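Local coordinates for FBP protein (Leishmania major, PDB 5OEZ), which probably catalyses the magnesium-dependent hydrolysis of fructose 1,6-bisphosphate to fructose 6-phosphate and phosphate in gluconeogenesis, working as a homotetramer, at residues I76-F81 with I115-L120; V130-I135 with A171-A176; M165-Y170 with L181-G186; I214-E219 with G264-P269; L279-E284 with Q316-Y321. All blocks are in the same frame, centred on the assembly; numbering follows the deposited sequence.

In the fold
Contact 1 comes first, setting helix 72-87 against strand 113-121 and closing a loop of 33 residues. Contact 2 opens after it and pairs strand 132-140 with strand 167-173 across 35 residues. Contact 3, in the hairpin of strands 167-173 and 177-182, spans 10 residues, crosses contact 2 and carries the same eight-stranded sheet onward. Contacts 4 and 5 follow in series in the C-terminal half, closing loops of 44 and 31 residues, and share a second sheet, where Y268 and V320 join them. None of the five nests within another. The two halves meet where contact 5 touches contacts 1 and 2: D118 lies beside E284, both manganese-binding in another structure of this protein, and I135 packs on Y283.

Contact 1. Residues I76-F81 with I115-L120; sequences ISNIAF and IFFDPL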
# COMPACT_ATOMS: atom_id res chain seq x y z
N ILE C 76 -18.46 -5.84 -10.59
CA ILE C 76 -17.39 -4.84 -10.60
C ILE C 76 -16.30 -5.23 -11.59
O ILE C 76 -15.87 -4.40 -12.39
CB ILE C 76 -16.77 -4.65 -9.19
CG1 ILE C 76 -17.75 -3.93 -8.26
CG2 ILE C 76 -15.47 -3.85 -9.23
CD1 ILE C 76 -17.53 -4.26 -6.80
N SER C 77 -15.84 -6.48 -11.52
CA SER C 77 -14.82 -6.96 -12.45
C SER C 77 -15.23 -6.84 -13.90
O SER C 77 -14.42 -6.48 -14.73
CB SER C 77 -14.40 -8.40 -12.18
OG SER C 77 -14.06 -8.56 -10.82
N ASN C 78 -16.49 -7.14 -14.20
CA ASN C 78 -16.98 -7.06 -15.57
C ASN C 78 -16.99 -5.61 -16.06
O ASN C 78 -16.48 -5.31 -17.14
CB ASN C 78 -18.37 -7.66 -15.69
CG ASN C 78 -18.79 -7.85 -17.13
OD1 ASN C 78 -18.04 -8.38 -17.94
ND2 ASN C 78 -19.98 -7.39 -17.46
N ILE C 79 -17.56 -4.73 -15.24
CA ILE C 79 -17.61 -3.30 -15.51
C ILE C 79 -16.22 -2.70 -15.81
O ILE C 79 -16.07 -1.89 -16.73
CB ILE C 79 -18.25 -2.54 -14.32
CG1 ILE C 79 -19.76 -2.81 -14.29
CG2 ILE C 79 -18.01 -1.03 -14.41
CD1 ILE C 79 -20.44 -2.41 -12.99
N ALA C 80 -15.23 -3.10 -15.01
CA ALA C 80 -13.87 -2.60 -15.13
C ALA C 80 -13.24 -2.99 -16.45
O ALA C 80 -12.80 -2.13 -17.22
CB ALA C 80 -13.02 -3.12 -13.98
N PHE C 81 -13.22 -4.29 -16.73
CA PHE C 81 -12.69 -4.78 -18.01
C PHE C 81 -13.32 -4.08 -19.21
O PHE C 81 -12.61 -3.67 -20.11
CB PHE C 81 -12.85 -6.29 -18.15
CG PHE C 81 -11.63 -7.07 -17.73
CD1 PHE C 81 -10.55 -7.17 -18.58
CD2 PHE C 81 -11.59 -7.72 -16.51
CE1 PHE C 81 -9.42 -7.89 -18.21
CE2 PHE C 81 -10.47 -8.46 -16.13
CZ PHE C 81 -9.39 -8.54 -16.99
N ILE C 115 -11.58 -9.49 -28.34
CA ILE C 115 -11.12 -9.98 -27.05
C ILE C 115 -12.27 -10.65 -26.30
O ILE C 115 -13.37 -10.12 -26.21
CB ILE C 115 -10.43 -8.89 -26.21
CG1 ILE C 115 -9.99 -9.46 -24.86
CG2 ILE C 115 -11.31 -7.68 -25.99
CD1 ILE C 115 -8.88 -8.65 -24.20
N PHE C 116 -11.99 -11.85 -25.80
CA PHE C 116 -12.95 -12.65 -25.08
C PHE C 116 -12.33 -12.90 -23.74
O PHE C 116 -11.21 -13.40 -23.67
CB PHE C 116 -13.22 -13.94 -25.85
CG PHE C 116 -13.85 -13.69 -27.17
CD1 PHE C 116 -15.22 -13.51 -27.25
CD2 PHE C 116 -13.08 -13.54 -28.30
CE1 PHE C 116 -15.82 -13.24 -28.47
CE2 PHE C 116 -13.67 -13.26 -29.52
CZ PHE C 116 -15.05 -13.10 -29.61
N PHE C 117 -13.06 -12.56 -22.68
CA PHE C 117 -12.49 -12.63 -21.35
C PHE C 117 -13.45 -13.17 -20.32
O PHE C 117 -14.65 -13.02 -20.44
CB PHE C 117 -11.94 -11.25 -20.94
CG PHE C 117 -13.00 -10.19 -20.81
CD1 PHE C 117 -13.43 -9.46 -21.91
CD2 PHE C 117 -13.57 -9.93 -19.57
CE1 PHE C 117 -14.42 -8.50 -21.78
CE2 PHE C 117 -14.57 -8.98 -19.44
CZ PHE C 117 -15.01 -8.27 -20.55
N ASP C 118 -12.89 -13.87 -19.33
CA ASP C 118 -13.59 -14.22 -18.12
C ASP C 118 -13.08 -13.24 -17.04
O ASP C 118 -11.96 -13.38 -16.56
CB ASP C 118 -13.30 -15.68 -17.76
CG ASP C 118 -14.04 -16.15 -16.51
OD1 ASP C 118 -14.88 -15.41 -15.95
OD2 ASP C 118 -13.81 -17.31 -16.10
N PRO C 119 -13.90 -12.24 -16.66
CA PRO C 119 -13.37 -11.20 -15.75
C PRO C 119 -13.01 -11.70 -14.35
O PRO C 119 -12.08 -11.17 -13.75
CB PRO C 119 -14.51 -10.18 -15.68
CG PRO C 119 -15.74 -10.95 -15.99
CD PRO C 119 -15.33 -12.03 -16.95
N LEU C 120 -13.72 -12.70 -13.86
CA LEU C 120 -13.46 -13.26 -12.54
C LEU C 120 -13.92 -14.72 -12.42
O LEU C 120 -15.05 -14.99 -12.10
CB LEU C 120 -14.08 -12.36 -11.46
CG LEU C 120 -13.55 -12.56 -10.04
CD1 LEU C 120 -12.08 -12.20 -9.95
CD2 LEU C 120 -14.37 -11.69 -9.11
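The rings of F81 and F117 lie nearly parallel, their planes 23° apart, but slid so far that they barely overlap, centroids 5.0 Å apart. F117 CD2 lies over one face of the F81 ring, while S77 O, one helical turn back, sits at its edge in plane. In return, F81 CD1 is 4.2 Å above the F117 ring plane, offset toward the rim, and P119 CB occupies that ring's edge. N78 OD1 meets F117 CE2 at 3.8 Å, the amide and ring planes 31° apart. The closest approach is F81 CB to F117 CE2 at 3.4 Å. With CG held between the backbone N and the carbonyl carbon (chi1 64°), the F117 ring lies alongside F81. P119 CB packs 3.9 Å from both F81 CD2 and S77 CB, and L120 CD2 lies 3.6 Å from S77 OG. No hydrogen bond crosses the contact: S77 OG bonds to L73 O, N78 OD1 to S96 OG and N78 ND2 to E99 OE2. D118 points away from the helix, toward where it and E97 bind manganese in another structure of the protein. Helix 72-87 packs on strand 113-121 and also meets helix 27-47, whose I42 touches both S77 and F81; L94 and S96 of strand 91-96 touch F117.

Contact 2. Residues V130-I135 with A171-A176; sequences VSVGSI and AVYGSA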
# COMPACT_ATOMS: atom_id res chain seq x y z
N VAL C 130 -9.46 -18.09 -0.92
CA VAL C 130 -8.66 -18.88 -1.87
C VAL C 130 -8.53 -18.12 -3.20
O VAL C 130 -9.32 -17.22 -3.50
CB VAL C 130 -9.06 -20.37 -1.99
CG1 VAL C 130 -10.24 -20.63 -2.91
CG2 VAL C 130 -7.87 -21.21 -2.45
N SER C 131 -7.46 -18.43 -3.93
CA SER C 131 -7.18 -17.90 -5.25
C SER C 131 -8.42 -17.68 -6.10
O SER C 131 -9.31 -18.54 -6.15
CB SER C 131 -6.32 -18.92 -6.02
OG SER C 131 -4.96 -18.97 -5.60
N VAL C 132 -8.48 -16.53 -6.78
CA VAL C 132 -9.37 -16.34 -7.92
C VAL C 132 -8.53 -15.82 -9.09
O VAL C 132 -7.34 -15.60 -8.93
CB VAL C 132 -10.54 -15.41 -7.58
CG1 VAL C 132 -11.40 -16.04 -6.52
CG2 VAL C 132 -10.07 -14.04 -7.11
N GLY C 133 -9.15 -15.62 -10.25
CA GLY C 133 -8.41 -15.27 -11.47
C GLY C 133 -9.23 -14.63 -12.57
O GLY C 133 -10.44 -14.56 -12.48
N SER C 134 -8.54 -14.09 -13.57
CA SER C 134 -9.13 -13.51 -14.78
C SER C 134 -8.41 -14.14 -15.94
O SER C 134 -7.23 -14.39 -15.84
CB SER C 134 -8.93 -11.98 -14.87
OG SER C 134 -9.45 -11.29 -13.74
N ILE C 135 -9.11 -14.32 -17.07
CA ILE C 135 -8.55 -14.95 -18.26
C ILE C 135 -8.97 -14.19 -19.51
O ILE C 135 -10.11 -13.72 -19.58
CB ILE C 135 -9.05 -16.41 -18.43
CG1 ILE C 135 -8.93 -17.18 -17.12
CG2 ILE C 135 -8.26 -17.12 -19.53
CD1 ILE C 135 -9.68 -18.50 -17.11
N ALA C 171 -4.57 -13.56 -14.99
CA ALA C 171 -4.14 -13.00 -13.73
C ALA C 171 -4.57 -13.91 -12.58
O ALA C 171 -5.68 -14.44 -12.59
CB ALA C 171 -4.71 -11.60 -13.55
N VAL C 172 -3.69 -14.10 -11.59
CA VAL C 172 -4.01 -14.85 -10.38
C VAL C 172 -3.96 -13.88 -9.22
O VAL C 172 -2.95 -13.24 -9.00
CB VAL C 172 -2.97 -15.92 -10.05
CG1 VAL C 172 -3.55 -16.96 -9.10
CG2 VAL C 172 -2.46 -16.57 -11.30
N TYR C 173 -5.06 -13.79 -8.48
CA TYR C 173 -5.16 -12.94 -7.30
C TYR C 173 -5.02 -13.83 -6.07
O TYR C 173 -5.97 -14.47 -5.63
CB TYR C 173 -6.50 -12.21 -7.29
CG TYR C 173 -6.85 -11.49 -8.58
CD1 TYR C 173 -6.35 -10.21 -8.86
CD2 TYR C 173 -7.68 -12.09 -9.54
CE1 TYR C 173 -6.66 -9.57 -10.05
CE2 TYR C 173 -7.99 -11.45 -10.73
CZ TYR C 173 -7.48 -10.18 -10.99
OH TYR C 173 -7.80 -9.53 -12.16
N GLY C 174 -3.79 -13.92 -5.56
CA GLY C 174 -3.48 -14.61 -4.31
C GLY C 174 -2.69 -13.67 -3.42
O GLY C 174 -2.91 -12.45 -3.45
N SER C 175 -1.77 -14.22 -2.62
CA SER C 175 -0.94 -13.39 -1.71
C SER C 175 -0.05 -12.46 -2.50
O SER C 175 0.25 -11.37 -2.05
CB SER C 175 -0.14 -14.25 -0.72
OG SER C 175 0.33 -15.45 -1.32
N ALA C 176 0.35 -12.90 -3.69
CA ALA C 176 0.84 -12.01 -4.72
C ALA C 176 -0.19 -11.97 -5.85
O ALA C 176 -1.06 -12.83 -5.93
CB ALA C 176 2.17 -12.50 -5.24
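Strands 132-140 and 167-173 are antiparallel neighbours in the eight-stranded sheet of the N-terminal half, and V132, G133 and S134 pair with Y173, V172 and A171. The V132-Y173 and S134-A171 pairs are hydrogen-bonded. Y173 N reaches V132 O at 2.9 Å, but the bond from V132 N to Y173 O is weak at 3.4 Å; S134 and A171 exchange bonds in both directions. G133 and V172 form the non-hydrogen-bonded pair between them; on the face of V132 and S134, Y173 CD2 comes 3.8 Å from G133 CA. V132 CG2 meets the same CD2 at 3.9 Å, the two side chains crossing at about a right angle. With Y173 CG beside its backbone N (chi1 -50°), the ring extends along the strand toward S134. There Y173 OH donates to S134 OG, which lies at the ring edge in plane, 2.9 Å away. V39, I42 and I46 of helix 27-47 also touch Y173. S134 OG bonds onward to P119 O, so this buried hydroxyl both receives and gives. The relay from Y173 to P119 would let each bond polarise the next, and ties strand 167-173 to the chain beside D118 and L120, which bind manganese in another structure of this protein.

Contact 3. Residues M165-Y170 with L181-G186; sequences MVSAGY and LTSGHG
T182 O is gripped by two donors of the neighbouring strand, S167 OG at 2.9 Å and A168 N at 3.1 Å, which arrive from opposite faces of its carbonyl plane. S167 swings its hydroxyl across to this oxygen by holding OG opposite its own backbone N (chi1 -179°). The exchange is completed by T182 N, which meets A168 O at 2.9 Å, nearly along the C=O axis. A168 and T182 form a hydrogen-bonded antiparallel pair, and next to it G169 and L181 form a non-hydrogen-bonded one with CA atoms 4.1 Å apart. These pairs belong to the beta hairpin of strands 167-173 and 177-182. On its other edge strand 167-173 carries a classic beta bulge, where V166 and S167 both face V138 of strand 132-140. L181 CD1 folds back over the strand, 3.5 Å from A168 O and 3.8 Å from S167 OG. Where strand 177-182 ends, T182 OG1 accepts from G184 N in an ST turn and donates to G186 O at 2.7 Å, from above that carbonyl's plane. G186 N in turn bonds Q294 of helix 281-294. Beyond S167 and L181 lie F28 and I16, residues that bind AMP in another structure of this protein.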
# COMPACT_ATOMS: atom_id res chain seq x y z
N MET C 165 -5.31 -17.37 -32.73
CA MET C 165 -5.26 -16.48 -31.58
C MET C 165 -3.87 -15.82 -31.53
O MET C 165 -2.86 -16.51 -31.55
CB MET C 165 -5.56 -17.28 -30.30
CG MET C 165 -6.06 -16.48 -29.10
SD MET C 165 -6.22 -17.45 -27.56
CE MET C 165 -6.76 -19.03 -28.18
N VAL C 166 -3.84 -14.50 -31.47
CA VAL C 166 -2.55 -13.78 -31.41
C VAL C 166 -2.00 -13.57 -29.99
O VAL C 166 -0.79 -13.43 -29.84
CB VAL C 166 -2.57 -12.42 -32.13
CG1 VAL C 166 -3.07 -12.59 -33.56
CG2 VAL C 166 -3.40 -11.43 -31.36
N SER C 167 -2.85 -13.60 -28.97
CA SER C 167 -2.36 -13.46 -27.59
C SER C 167 -3.34 -14.01 -26.57
O SER C 167 -4.52 -14.15 -26.83
CB SER C 167 -2.08 -11.98 -27.30
OG SER C 167 -1.60 -11.81 -25.98
N ALA C 168 -2.80 -14.40 -25.43
CA ALA C 168 -3.60 -14.90 -24.33
C ALA C 168 -2.90 -14.63 -23.01
O ALA C 168 -1.68 -14.57 -22.96
CB ALA C 168 -3.83 -16.40 -24.48
N GLY C 169 -3.66 -14.53 -21.94
CA GLY C 169 -3.06 -14.43 -20.62
C GLY C 169 -4.04 -14.68 -19.50
O GLY C 169 -5.25 -14.79 -19.74
N TYR C 170 -3.52 -14.72 -18.28
CA TYR C 170 -4.37 -14.72 -17.10
C TYR C 170 -3.74 -13.93 -15.95
O TYR C 170 -2.56 -13.62 -15.98
CB TYR C 170 -4.71 -16.14 -16.66
CG TYR C 170 -3.54 -16.96 -16.19
CD1 TYR C 170 -3.01 -16.79 -14.90
CD2 TYR C 170 -2.97 -17.90 -17.02
CE1 TYR C 170 -1.92 -17.55 -14.49
CE2 TYR C 170 -1.88 -18.65 -16.62
CZ TYR C 170 -1.36 -18.47 -15.35
OH TYR C 170 -0.29 -19.21 -14.94
N LEU C 181 1.37 -14.34 -19.52
CA LEU C 181 1.01 -13.83 -20.82
C LEU C 181 1.78 -14.55 -21.92
O LEU C 181 2.94 -14.92 -21.70
CB LEU C 181 1.39 -12.34 -20.83
CG LEU C 181 1.21 -11.50 -22.08
CD1 LEU C 181 -0.26 -11.41 -22.49
CD2 LEU C 181 1.76 -10.11 -21.83
N THR C 182 1.17 -14.71 -23.09
CA THR C 182 1.89 -15.15 -24.29
C THR C 182 1.44 -14.35 -25.50
O THR C 182 0.27 -13.96 -25.57
CB THR C 182 1.73 -16.68 -24.58
OG1 THR C 182 2.54 -17.06 -25.72
CG2 THR C 182 0.29 -17.08 -24.87
N SER C 183 2.35 -14.14 -26.45
CA SER C 183 2.04 -13.58 -27.77
C SER C 183 2.51 -14.48 -28.92
O SER C 183 2.73 -14.01 -30.02
CB SER C 183 2.69 -12.19 -27.93
OG SER C 183 1.96 -11.24 -27.19
N GLY C 184 2.68 -15.78 -28.66
CA GLY C 184 3.12 -16.74 -29.68
C GLY C 184 4.60 -17.09 -29.64
O GLY C 184 5.04 -17.90 -30.43
N HIS C 185 5.34 -16.52 -28.70
CA HIS C 185 6.78 -16.77 -28.57
C HIS C 185 7.15 -17.11 -27.12
O HIS C 185 8.04 -16.52 -26.53
CB HIS C 185 7.56 -15.56 -29.10
CG HIS C 185 7.17 -15.18 -30.50
ND1 HIS C 185 6.28 -14.16 -30.77
CD2 HIS C 185 7.49 -15.73 -31.69
CE1 HIS C 185 6.10 -14.08 -32.08
NE2 HIS C 185 6.82 -15.02 -32.66
N GLY C 186 6.46 -18.11 -26.56
CA GLY C 186 6.69 -18.57 -25.20
C GLY C 186 5.84 -17.82 -24.19
O GLY C 186 4.97 -17.03 -24.55

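Contact 4. Residues I214-E219 with G264-P269; sequences IYSVNE and GIFCYP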
# COMPACT_ATOMS: atom_id res chain seq x y z
N ILE C 214 1.77 -35.01 -10.12
CA ILE C 214 0.70 -34.27 -9.46
C ILE C 214 -0.49 -34.28 -10.39
O ILE C 214 -0.35 -33.98 -11.58
CB ILE C 214 1.07 -32.80 -9.15
CG1 ILE C 214 2.31 -32.72 -8.26
CG2 ILE C 214 -0.09 -32.09 -8.45
CD1 ILE C 214 2.84 -31.31 -8.05
N TYR C 215 -1.66 -34.60 -9.84
CA TYR C 215 -2.90 -34.53 -10.60
C TYR C 215 -3.92 -33.68 -9.86
O TYR C 215 -3.97 -33.66 -8.63
CB TYR C 215 -3.45 -35.94 -10.91
CG TYR C 215 -4.05 -36.70 -9.78
CD1 TYR C 215 -3.25 -37.41 -8.89
CD2 TYR C 215 -5.43 -36.74 -9.59
CE1 TYR C 215 -3.81 -38.13 -7.83
CE2 TYR C 215 -6.00 -37.46 -8.54
CZ TYR C 215 -5.19 -38.15 -7.65
OH TYR C 215 -5.73 -38.85 -6.58
N SER C 216 -4.75 -33.00 -10.65
CA SER C 216 -5.68 -32.01 -10.17
C SER C 216 -7.04 -32.26 -10.83
O SER C 216 -7.22 -32.00 -12.04
CB SER C 216 -5.12 -30.61 -10.46
OG SER C 216 -5.79 -29.59 -9.74
N VAL C 217 -7.97 -32.80 -10.05
CA VAL C 217 -9.35 -33.06 -10.48
C VAL C 217 -10.26 -33.13 -9.26
O VAL C 217 -9.78 -33.33 -8.14
CB VAL C 217 -9.40 -34.38 -11.30
CG1 VAL C 217 -9.20 -35.59 -10.39
CG2 VAL C 217 -10.70 -34.49 -12.08
N ASN C 218 -11.55 -32.87 -9.44
CA ASN C 218 -12.56 -33.02 -8.37
C ASN C 218 -13.07 -34.48 -8.31
O ASN C 218 -13.99 -34.83 -9.03
CB ASN C 218 -13.75 -32.08 -8.61
CG ASN C 218 -14.80 -32.16 -7.49
OD1 ASN C 218 -14.71 -32.94 -6.53
ND2 ASN C 218 -15.80 -31.32 -7.61
N GLU C 219 -12.51 -35.29 -7.39
CA GLU C 219 -12.86 -36.70 -7.26
C GLU C 219 -14.23 -36.93 -6.65
O GLU C 219 -14.71 -38.05 -6.62
CB GLU C 219 -11.79 -37.48 -6.48
CG GLU C 219 -10.46 -37.60 -7.22
CD GLU C 219 -9.56 -38.74 -6.72
OE1 GLU C 219 -10.04 -39.90 -6.63
OE2 GLU C 219 -8.35 -38.49 -6.47
N GLY C 264 2.52 -31.32 -13.88
CA GLY C 264 1.39 -32.14 -13.50
C GLY C 264 0.32 -32.15 -14.56
O GLY C 264 0.57 -31.87 -15.75
N ILE C 265 -0.89 -32.49 -14.13
CA ILE C 265 -2.05 -32.52 -14.99
C ILE C 265 -3.22 -31.87 -14.28
O ILE C 265 -3.44 -32.09 -13.09
CB ILE C 265 -2.39 -33.97 -15.50
CG1 ILE C 265 -3.41 -33.91 -16.65
CG2 ILE C 265 -2.89 -34.87 -14.39
CD1 ILE C 265 -3.56 -35.21 -17.43
N PHE C 266 -3.99 -31.10 -15.06
CA PHE C 266 -5.27 -30.55 -14.63
C PHE C 266 -6.37 -31.10 -15.54
O PHE C 266 -6.25 -30.99 -16.76
CB PHE C 266 -5.23 -29.02 -14.72
CG PHE C 266 -6.53 -28.37 -14.37
CD1 PHE C 266 -6.95 -28.32 -13.05
CD2 PHE C 266 -7.37 -27.87 -15.38
CE1 PHE C 266 -8.18 -27.75 -12.71
CE2 PHE C 266 -8.60 -27.32 -15.05
CZ PHE C 266 -9.01 -27.26 -13.72
N CYS C 267 -7.45 -31.61 -14.95
CA CYS C 267 -8.56 -32.23 -15.72
C CYS C 267 -9.93 -31.72 -15.31
O CYS C 267 -10.23 -31.61 -14.12
CB CYS C 267 -8.56 -33.73 -15.55
SG CYS C 267 -7.06 -34.56 -16.01
N TYR C 268 -10.73 -31.36 -16.30
CA TYR C 268 -12.18 -31.31 -16.17
C TYR C 268 -12.72 -32.29 -17.20
O TYR C 268 -13.00 -31.89 -18.34
CB TYR C 268 -12.78 -29.96 -16.43
CG TYR C 268 -12.74 -28.95 -15.30
CD1 TYR C 268 -13.47 -29.14 -14.12
CD2 TYR C 268 -12.02 -27.77 -15.43
CE1 TYR C 268 -13.43 -28.20 -13.09
CE2 TYR C 268 -12.00 -26.81 -14.42
CZ TYR C 268 -12.70 -27.04 -13.24
OH TYR C 268 -12.66 -26.10 -12.24
N PRO C 269 -12.86 -33.55 -16.80
CA PRO C 269 -13.26 -34.58 -17.72
C PRO C 269 -14.72 -34.51 -18.03
O PRO C 269 -15.47 -33.83 -17.34
CB PRO C 269 -12.99 -35.87 -16.95
CG PRO C 269 -13.26 -35.49 -15.54
CD PRO C 269 -12.81 -34.05 -15.41
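Y215 CB rests on I265 CG2 at 3.7 Å on one face of the sheet, and on the other S216 OG lies at the edge of the F266 ring, 3.7 Å from CD1. V217 CG2 follows, touching C267 CB at 4.1 Å and P269 CD at 4.0 Å. Backbone bonds hold these side chains in register: I265 N to I214 O, a weak one from S216 N to I265 O, and C267 N to S216 O at 2.9 Å. The strands run parallel, 22° apart, in the mixed sheet of the C-terminal half, where strand 214-216 lies between strands 245-246 and 265-268. Further out, S216 OG is hydrogen-bonded to R247 O, and D255 of helix 252-262 touches both S216 and F266. Y215 OH donates to E219 OE2 at 2.6 Å. E219 OE1 forms salt bridges with K237 of its own chain and K237 of the third subunit. N218, in the loop after strand 214-216, and Y268, ending strand 265-268, bind fructose 6-phosphate in another structure of this protein.

Contact 5. Residues L279-E284 with Q316-Y321; sequences LRLLYE and QRTPVY
Q316 O accepts from L281 N at 3.0 Å, nearly straight (169°), and from a water 2.9 Å away, which accepts from L282 N. L279 O accepts from T318 N at 2.9 Å; the return bond, L279 N to T318 O, is weak at 3.5 Å. T318 OG1 donates to P319 O at 2.7 Å, in the carbonyl plane on a lone pair. The amide of Q316 packs alongside L281 and is satisfied elsewhere: OE1 by T312 N and R313 N, NE2 by S310 O. R280 N donates to E284 OE1, while NH1 forms a salt bridge with E97 OE2. Bent at chi3 (-134°), R280 takes R317 NH2 over one face of its guanidinium, off-centre, the planes 50° apart. R280 NH2 is 3.2 Å from R317 NH2, but both are positively charged donors, so no bond forms; E97 would probably offset part of the charge. The L279 and V320 side chains cross near a right angle, CD1 3.9 Å from CG2. Both touch Y268 of strand 265-268, and T318 and V320 pack on A285 of helix 281-294.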
# COMPACT_ATOMS: atom_id res chain seq x y z
N LEU C 279 -15.92 -26.27 -19.23
CA LEU C 279 -15.30 -25.03 -19.57
C LEU C 279 -15.75 -24.53 -20.92
O LEU C 279 -15.92 -25.30 -21.87
CB LEU C 279 -13.78 -25.15 -19.56
CG LEU C 279 -13.07 -25.52 -18.27
CD1 LEU C 279 -11.59 -25.20 -18.39
CD2 LEU C 279 -13.67 -24.84 -17.05
N ARG C 280 -15.96 -23.22 -20.97
CA ARG C 280 -16.25 -22.52 -22.21
C ARG C 280 -14.97 -22.39 -23.05
O ARG C 280 -13.93 -22.02 -22.52
CB ARG C 280 -16.83 -21.14 -21.91
CG ARG C 280 -18.33 -21.20 -21.74
CD ARG C 280 -18.98 -19.89 -21.30
NE ARG C 280 -19.97 -20.05 -20.18
CZ ARG C 280 -19.68 -20.30 -18.89
NH1 ARG C 280 -18.42 -20.44 -18.51
NH2 ARG C 280 -20.64 -20.44 -17.96
N LEU C 281 -15.08 -22.73 -24.33
CA LEU C 281 -13.96 -22.71 -25.26
C LEU C 281 -13.31 -21.34 -25.46
O LEU C 281 -12.12 -21.19 -25.26
CB LEU C 281 -14.42 -23.24 -26.62
CG LEU C 281 -13.38 -23.34 -27.73
CD1 LEU C 281 -12.30 -24.33 -27.35
CD2 LEU C 281 -14.04 -23.76 -29.02
N LEU C 282 -14.11 -20.35 -25.84
CA LEU C 282 -13.58 -19.02 -26.16
C LEU C 282 -13.02 -18.26 -24.98
O LEU C 282 -11.96 -17.62 -25.08
CB LEU C 282 -14.66 -18.14 -26.78
CG LEU C 282 -14.86 -18.24 -28.29
CD1 LEU C 282 -15.89 -17.21 -28.73
CD2 LEU C 282 -13.57 -18.04 -29.07
N TYR C 283 -13.73 -18.31 -23.86
CA TYR C 283 -13.44 -17.46 -22.72
C TYR C 283 -12.36 -18.03 -21.78
O TYR C 283 -11.68 -17.26 -21.12
CB TYR C 283 -14.71 -17.19 -21.94
CG TYR C 283 -15.83 -16.62 -22.77
CD1 TYR C 283 -15.88 -15.25 -23.08
CD2 TYR C 283 -16.85 -17.42 -23.23
CE1 TYR C 283 -16.93 -14.73 -23.83
CE2 TYR C 283 -17.89 -16.90 -23.98
CZ TYR C 283 -17.92 -15.55 -24.28
OH TYR C 283 -18.96 -15.06 -25.02
N GLU C 284 -12.23 -19.36 -21.72
CA GLU C 284 -11.39 -20.06 -20.74
C GLU C 284 -10.47 -21.11 -21.37
O GLU C 284 -9.26 -21.01 -21.23
CB GLU C 284 -12.26 -20.76 -19.67
CG GLU C 284 -13.19 -19.83 -18.90
CD GLU C 284 -14.28 -20.55 -18.11
OE1 GLU C 284 -14.70 -21.67 -18.48
OE2 GLU C 284 -14.74 -19.97 -17.10
N GLN C 316 -19.96 -22.20 -26.54
CA GLN C 316 -19.72 -23.63 -26.65
C GLN C 316 -18.69 -24.09 -25.60
O GLN C 316 -17.89 -23.29 -25.10
CB GLN C 316 -19.35 -24.01 -28.10
CG GLN C 316 -17.93 -24.41 -28.40
CD GLN C 316 -17.70 -24.57 -29.91
OE1 GLN C 316 -18.13 -23.74 -30.71
NE2 GLN C 316 -17.03 -25.64 -30.29
N ARG C 317 -18.76 -25.36 -25.26
CA ARG C 317 -17.98 -25.92 -24.17
C ARG C 317 -17.20 -27.14 -24.57
O ARG C 317 -17.43 -27.72 -25.63
CB ARG C 317 -18.89 -26.32 -23.05
CG ARG C 317 -19.72 -25.19 -22.51
CD ARG C 317 -20.38 -25.63 -21.23
NE ARG C 317 -21.20 -24.55 -20.69
CZ ARG C 317 -21.18 -24.04 -19.46
NH1 ARG C 317 -20.36 -24.51 -18.54
NH2 ARG C 317 -22.04 -23.06 -19.13
N THR C 318 -16.26 -27.51 -23.70
CA THR C 318 -15.37 -28.63 -23.94
C THR C 318 -14.84 -29.13 -22.59
O THR C 318 -14.63 -28.33 -21.70
CB THR C 318 -14.18 -28.22 -24.87
OG1 THR C 318 -13.25 -29.30 -25.00
CG2 THR C 318 -13.43 -26.99 -24.36
N PRO C 319 -14.59 -30.46 -22.47
CA PRO C 319 -13.72 -30.94 -21.40
C PRO C 319 -12.27 -30.59 -21.70
O PRO C 319 -11.94 -30.22 -22.83
CB PRO C 319 -13.90 -32.46 -21.45
CG PRO C 319 -14.19 -32.74 -22.88
CD PRO C 319 -14.96 -31.55 -23.40
N VAL C 320 -11.41 -30.67 -20.69
CA VAL C 320 -9.99 -30.33 -20.86
C VAL C 320 -9.10 -31.30 -20.08
O VAL C 320 -9.44 -31.70 -18.96
CB VAL C 320 -9.65 -28.86 -20.41
CG1 VAL C 320 -10.47 -27.83 -21.19
CG2 VAL C 320 -9.85 -28.65 -18.92
N TYR C 321 -7.96 -31.61 -20.68
CA TYR C 321 -6.86 -32.33 -20.06
C TYR C 321 -5.59 -31.55 -20.41
O TYR C 321 -5.12 -31.58 -21.55
CB TYR C 321 -6.82 -33.77 -20.59
CG TYR C 321 -8.18 -34.42 -20.63
CD1 TYR C 321 -8.97 -34.32 -21.77
CD2 TYR C 321 -8.71 -35.07 -19.52
CE1 TYR C 321 -10.23 -34.87 -21.81
CE2 TYR C 321 -9.98 -35.64 -19.55
CZ TYR C 321 -10.72 -35.55 -20.71
OH TYR C 321 -11.99 -36.09 -20.78
O HOH W 1 -17.23 -20.51 -25.54